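Local coordinates for protein H127A/Y244A mutant of alginate lyase AlyC3 in complex with dimannuronate (Psychromonas sp., PDB 7C8F) that probably cleaves alginate by beta-elimination as a PL7-family alginate lyase, here an engineered double mutant holding a dimannuronate in its substrate cleft, at residues Q3-P14 and G52-K62. Numbering follows the deposited sequence.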
loop_
_atom_site.group_PDB
_atom_site.type_symbol
_atom_site.label_atom_id
_atom_site.label_comp_id
_atom_site.label_asym_id
_atom_site.label_seq_id
_atom_site.Cartn_x
_atom_site.Cartn_y
_atom_site.Cartn_z
ATOM N N GLN B 3 -16.992 8.224 32.935
ATOM C CA GLN B 3 -18.329 8.602 33.387
ATOM C C GLN B 3 -18.945 9.801 32.692
ATOM O O GLN B 3 -18.255 10.577 32.108
ATOM C CB GLN B 3 -18.306 8.890 34.896
ATOM C CG GLN B 3 -17.139 9.720 35.388
ATOM C CD GLN B 3 -17.181 11.190 35.005
ATOM O OE1 GLN B 3 -18.232 11.825 35.019
ATOM N NE2 GLN B 3 -16.009 11.742 34.655
ATOM N N PHE B 4 -20.262 9.927 32.782
ATOM C CA PHE B 4 -20.983 11.020 32.187
ATOM C C PHE B 4 -21.817 11.696 33.258
ATOM O O PHE B 4 -22.356 11.034 34.112
ATOM C CB PHE B 4 -21.808 10.567 30.959
ATOM C CG PHE B 4 -20.968 9.967 29.877
ATOM C CD1 PHE B 4 -19.764 10.507 29.544
ATOM C CD2 PHE B 4 -21.352 8.842 29.233
ATOM C CE1 PHE B 4 -18.964 9.958 28.585
ATOM C CE2 PHE B 4 -20.537 8.276 28.267
ATOM C CZ PHE B 4 -19.348 8.841 27.947
ATOM N N SER B 5 -21.843 13.020 33.246
ATOM C CA SER B 5 -22.596 13.836 34.192
ATOM C C SER B 5 -22.532 15.264 33.722
ATOM O O SER B 5 -21.458 15.720 33.415
ATOM C CB SER B 5 -21.960 13.845 35.574
ATOM O OG SER B 5 -22.675 14.703 36.410
ATOM N N ASN B 6 -23.652 15.978 33.692
ATOM C CA ASN B 6 -23.635 17.390 33.331
ATOM C C ASN B 6 -23.473 18.329 34.521
ATOM O O ASN B 6 -23.721 19.478 34.379
ATOM C CB ASN B 6 -24.821 17.846 32.510
ATOM C CG ASN B 6 -26.142 17.653 33.220
ATOM O OD1 ASN B 6 -26.217 17.641 34.446
ATOM N ND2 ASN B 6 -27.199 17.510 32.427
ATOM N N GLN B 7 -22.999 17.777 35.629
ATOM C CA GLN B 7 -22.757 18.501 36.869
ATOM C C GLN B 7 -23.915 19.384 37.237
ATOM O O GLN B 7 -23.811 20.585 37.392
ATOM C CB GLN B 7 -21.452 19.237 36.824
ATOM C CG GLN B 7 -20.368 18.204 36.716
ATOM C CD GLN B 7 -18.995 18.754 36.482
ATOM O OE1 GLN B 7 -18.813 19.954 36.368
ATOM N NE2 GLN B 7 -18.019 17.865 36.378
ATOM N N ASP B 8 -25.039 18.705 37.319
ATOM C CA ASP B 8 -26.305 19.285 37.646
ATOM C C ASP B 8 -26.672 20.466 36.784
ATOM O O ASP B 8 -27.162 21.466 37.276
ATOM C CB ASP B 8 -26.386 19.610 39.126
ATOM C CG ASP B 8 -27.778 19.476 39.633
ATOM O OD1 ASP B 8 -28.674 19.520 38.778
ATOM O OD2 ASP B 8 -27.995 19.325 40.853
ATOM N N GLY B 9 -26.478 20.316 35.489
ATOM C CA GLY B 9 -26.825 21.364 34.583
ATOM C C GLY B 9 -25.740 22.365 34.339
ATOM O O GLY B 9 -25.920 23.250 33.541
ATOM N N ALA B 10 -24.620 22.237 35.009
ATOM C CA ALA B 10 -23.580 23.227 34.747
ATOM C C ALA B 10 -22.994 23.062 33.349
ATOM O O ALA B 10 -22.665 24.054 32.690
ATOM C CB ALA B 10 -22.482 23.144 35.808
ATOM N N LEU B 11 -22.868 21.824 32.876
ATOM C CA LEU B 11 -22.185 21.526 31.622
ATOM C C LEU B 11 -23.211 21.300 30.523
ATOM O O LEU B 11 -24.185 20.566 30.720
ATOM C CB LEU B 11 -21.324 20.272 31.786
ATOM C CG LEU B 11 -20.284 20.299 32.909
ATOM C CD1 LEU B 11 -19.469 19.014 32.928
ATOM C CD2 LEU B 11 -19.372 21.524 32.793
ATOM N N GLY B 12 -22.998 21.931 29.373
ATOM C CA GLY B 12 -23.861 21.674 28.232
ATOM C C GLY B 12 -23.552 20.322 27.607
ATOM O O GLY B 12 -22.400 19.886 27.555
ATOM N N GLU B 13 -24.603 19.644 27.139
ATOM C CA GLU B 13 -24.429 18.369 26.453
ATOM C C GLU B 13 -24.201 18.632 24.975
ATOM O O GLU B 13 -25.034 19.296 24.341
ATOM C CB GLU B 13 -25.659 17.493 26.639
ATOM C CG GLU B 13 -25.898 17.102 28.094
ATOM C CD GLU B 13 -27.096 16.187 28.279
ATOM O OE1 GLU B 13 -27.591 15.637 27.272
ATOM O OE2 GLU B 13 -27.539 16.019 29.436
ATOM N N PRO B 14 -23.082 18.165 24.391
ATOM C CA PRO B 14 -22.782 18.498 22.986
ATOM C C PRO B 14 -23.905 18.194 22.006
ATOM O O PRO B 14 -24.133 18.972 21.072
ATOM C CB PRO B 14 -21.501 17.691 22.713
ATOM C CG PRO B 14 -20.805 17.677 24.058
ATOM C CD PRO B 14 -21.935 17.531 25.075
ATOM N N GLY B 52 -26.978 12.302 25.688
ATOM C CA GLY B 52 -26.555 11.985 27.038
ATOM C C GLY B 52 -25.058 11.929 27.280
ATOM O O GLY B 52 -24.643 11.753 28.434
ATOM N N ILE B 53 -24.229 12.069 26.250
ATOM C CA ILE B 53 -22.783 11.923 26.388
ATOM C C ILE B 53 -22.200 13.273 26.792
ATOM O O ILE B 53 -22.144 14.196 25.976
ATOM C CB ILE B 53 -22.148 11.417 25.088
ATOM C CG1 ILE B 53 -22.751 10.066 24.693
ATOM C CG2 ILE B 53 -20.629 11.327 25.232
ATOM C CD1 ILE B 53 -22.511 8.968 25.697
ATOM N N VAL B 54 -21.760 13.381 28.043
ATOM C CA VAL B 54 -21.201 14.624 28.580
ATOM C C VAL B 54 -20.410 14.279 29.832
ATOM O O VAL B 54 -20.783 13.377 30.584
ATOM C CB VAL B 54 -22.318 15.655 28.879
ATOM C CG1 VAL B 54 -23.319 15.084 29.891
ATOM C CG2 VAL B 54 -21.739 16.976 29.399
ATOM N N ASN B 55 -19.307 14.989 30.049
ATOM C CA ASN B 55 -18.601 14.885 31.324
ATOM C C ASN B 55 -17.627 16.050 31.451
ATOM O O ASN B 55 -17.606 16.961 30.618
ATOM C CB ASN B 55 -17.945 13.524 31.550
ATOM C CG ASN B 55 -16.809 13.246 30.592
ATOM O OD1 ASN B 55 -16.204 14.159 30.036
ATOM N ND2 ASN B 55 -16.500 11.974 30.411
ATOM N N GLN B 56 -16.849 16.028 32.540
ATOM C CA GLN B 56 -15.932 17.116 32.856
ATOM C C GLN B 56 -14.887 17.332 31.773
ATOM O O GLN B 56 -14.332 18.429 31.683
ATOM C CB GLN B 56 -15.217 16.825 34.178
ATOM C CG GLN B 56 -14.662 15.408 34.265
ATOM C CD GLN B 56 -13.924 15.134 35.563
ATOM O OE1 GLN B 56 -13.211 15.995 36.083
ATOM N NE2 GLN B 56 -14.091 13.927 36.093
ATOM N N TYR B 57 -14.602 16.315 30.958
ATOM C CA TYR B 57 -13.582 16.421 29.921
ATOM C C TYR B 57 -14.161 16.609 28.521
ATOM O O TYR B 57 -13.397 16.857 27.582
ATOM C CB TYR B 57 -12.688 15.172 29.910
ATOM C CG TYR B 57 -11.897 14.934 31.181
ATOM C CD1 TYR B 57 -10.852 15.772 31.543
ATOM C CD2 TYR B 57 -12.191 13.859 32.009
ATOM C CE1 TYR B 57 -10.124 15.549 32.701
ATOM C CE2 TYR B 57 -11.470 13.629 33.169
ATOM C CZ TYR B 57 -10.437 14.475 33.509
ATOM O OH TYR B 57 -9.717 14.247 34.661
ATOM N N PHE B 58 -15.482 16.511 28.360
ATOM C CA PHE B 58 -16.129 16.558 27.048
ATOM C C PHE B 58 -17.505 17.181 27.270
ATOM O O PHE B 58 -18.430 16.503 27.736
ATOM C CB PHE B 58 -16.246 15.163 26.433
ATOM C CG PHE B 58 -16.954 15.139 25.095
ATOM C CD1 PHE B 58 -16.332 15.648 23.958
ATOM C CD2 PHE B 58 -18.236 14.629 24.976
ATOM C CE1 PHE B 58 -16.980 15.639 22.731
ATOM C CE2 PHE B 58 -18.883 14.616 23.747
ATOM C CZ PHE B 58 -18.253 15.124 22.625
ATOM N N TYR B 59 -17.648 18.449 26.918
ATOM C CA TYR B 59 -18.888 19.162 27.188
ATOM C C TYR B 59 -18.938 20.401 26.315
ATOM O O TYR B 59 -17.952 20.768 25.660
ATOM C CB TYR B 59 -19.000 19.525 28.679
ATOM C CG TYR B 59 -17.928 20.487 29.172
ATOM C CD1 TYR B 59 -16.691 20.021 29.602
ATOM C CD2 TYR B 59 -18.167 21.856 29.210
ATOM C CE1 TYR B 59 -15.709 20.903 30.052
ATOM C CE2 TYR B 59 -17.205 22.745 29.661
ATOM C CZ TYR B 59 -15.979 22.261 30.079
ATOM O OH TYR B 59 -15.020 23.152 30.522
ATOM N N VAL B 60 -20.085 21.069 26.324
ATOM C CA VAL B 60 -20.223 22.376 25.706
ATOM C C VAL B 60 -20.330 23.407 26.817
ATOM O O VAL B 60 -21.121 23.241 27.756
ATOM C CB VAL B 60 -21.414 22.444 24.736
ATOM C CG1 VAL B 60 -21.710 23.875 24.382
ATOM C CG2 VAL B 60 -21.089 21.668 23.465
ATOM N N ASP B 61 -19.501 24.441 26.734
ATOM C CA ASP B 61 -19.586 25.545 27.680
ATOM C C ASP B 61 -20.855 26.337 27.396
ATOM O O ASP B 61 -21.037 26.865 26.295
ATOM C CB ASP B 61 -18.356 26.432 27.524
ATOM C CG ASP B 61 -18.337 27.575 28.523
ATOM O OD1 ASP B 61 -19.012 28.589 28.270
ATOM O OD2 ASP B 61 -17.653 27.448 29.555
ATOM N N LYS B 62 -21.745 26.423 28.392
ATOM C CA LYS B 62 -23.057 27.004 28.130
ATOM C C LYS B 62 -22.968 28.482 27.772
ATOM O O LYS B 62 -23.807 28.986 27.015
ATOM C CB LYS B 62 -23.997 26.776 29.315
ATOM C CG LYS B 62 -24.472 25.338 29.467
ATOM C CD LYS B 62 -25.626 25.248 30.461
ATOM C CE LYS B 62 -26.309 23.894 30.413
ATOM N NZ LYS B 62 -27.526 23.870 31.281
HETATM O O HOH W 1 -21.068 25.088 30.700
HETATM O O HOH W 2 -26.553 12.953 30.611
#
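Gly12 and Val60 pair through their backbones in a single antiparallel hydrogen-bonded bridge, with Val60 N to Gly12 O nearly straight (178°) and Gly12 N to Val60 O more bent. A side chain at Gly12 would run into Val60 O, so the close approach depends on the missing CB. Around this bridge the packing is tight: the Pro14 ring sets CG 3.6 Å from Phe58 CE2, an off-centre CH-pi contact with that ring, while Leu11 lays CD2 over one face of Tyr59, 4.0 Å from the ring centroid. Val54 puts CG2 against Gly12 O and CG1 against Glu13 CG at 3.7 Å. Farther along, Ile53 CG2 sits over one face of the Phe4 ring, toward its rim, and Ile53 CD1 comes to Phe4 CE2. Asn55 turns CG between its backbone N and carbonyl carbon (chi1 67°), which carries ND2 to Gln3 O at 2.8 Å, the acceptor lying in the amide plane; OD1 of the same amide takes Tyr57 N in an Asx turn. With an alanine at Phe4, Ile53 CG2 and CD1 would probably lose their aromatic partner, leaving a gap beside the Asn55 amide. The solvent side is looser. Across from the type I' turn at Gln7 to Ala10, the extended Lys62 chain brings NZ to a lone pair of Gly9 O at 2.8 Å, and a water joins Ala10 O to Lys62 N. The bridge adds the N-terminal loop to strand 58-60, an outermost strand of the seven-stranded sheet; on its other edge this strand pairs with strand 67-72. Helix 18-25 touches Pro14 through Leu24 and Val60 through Phe20, and Phe44 meets Phe4 edge-to-face.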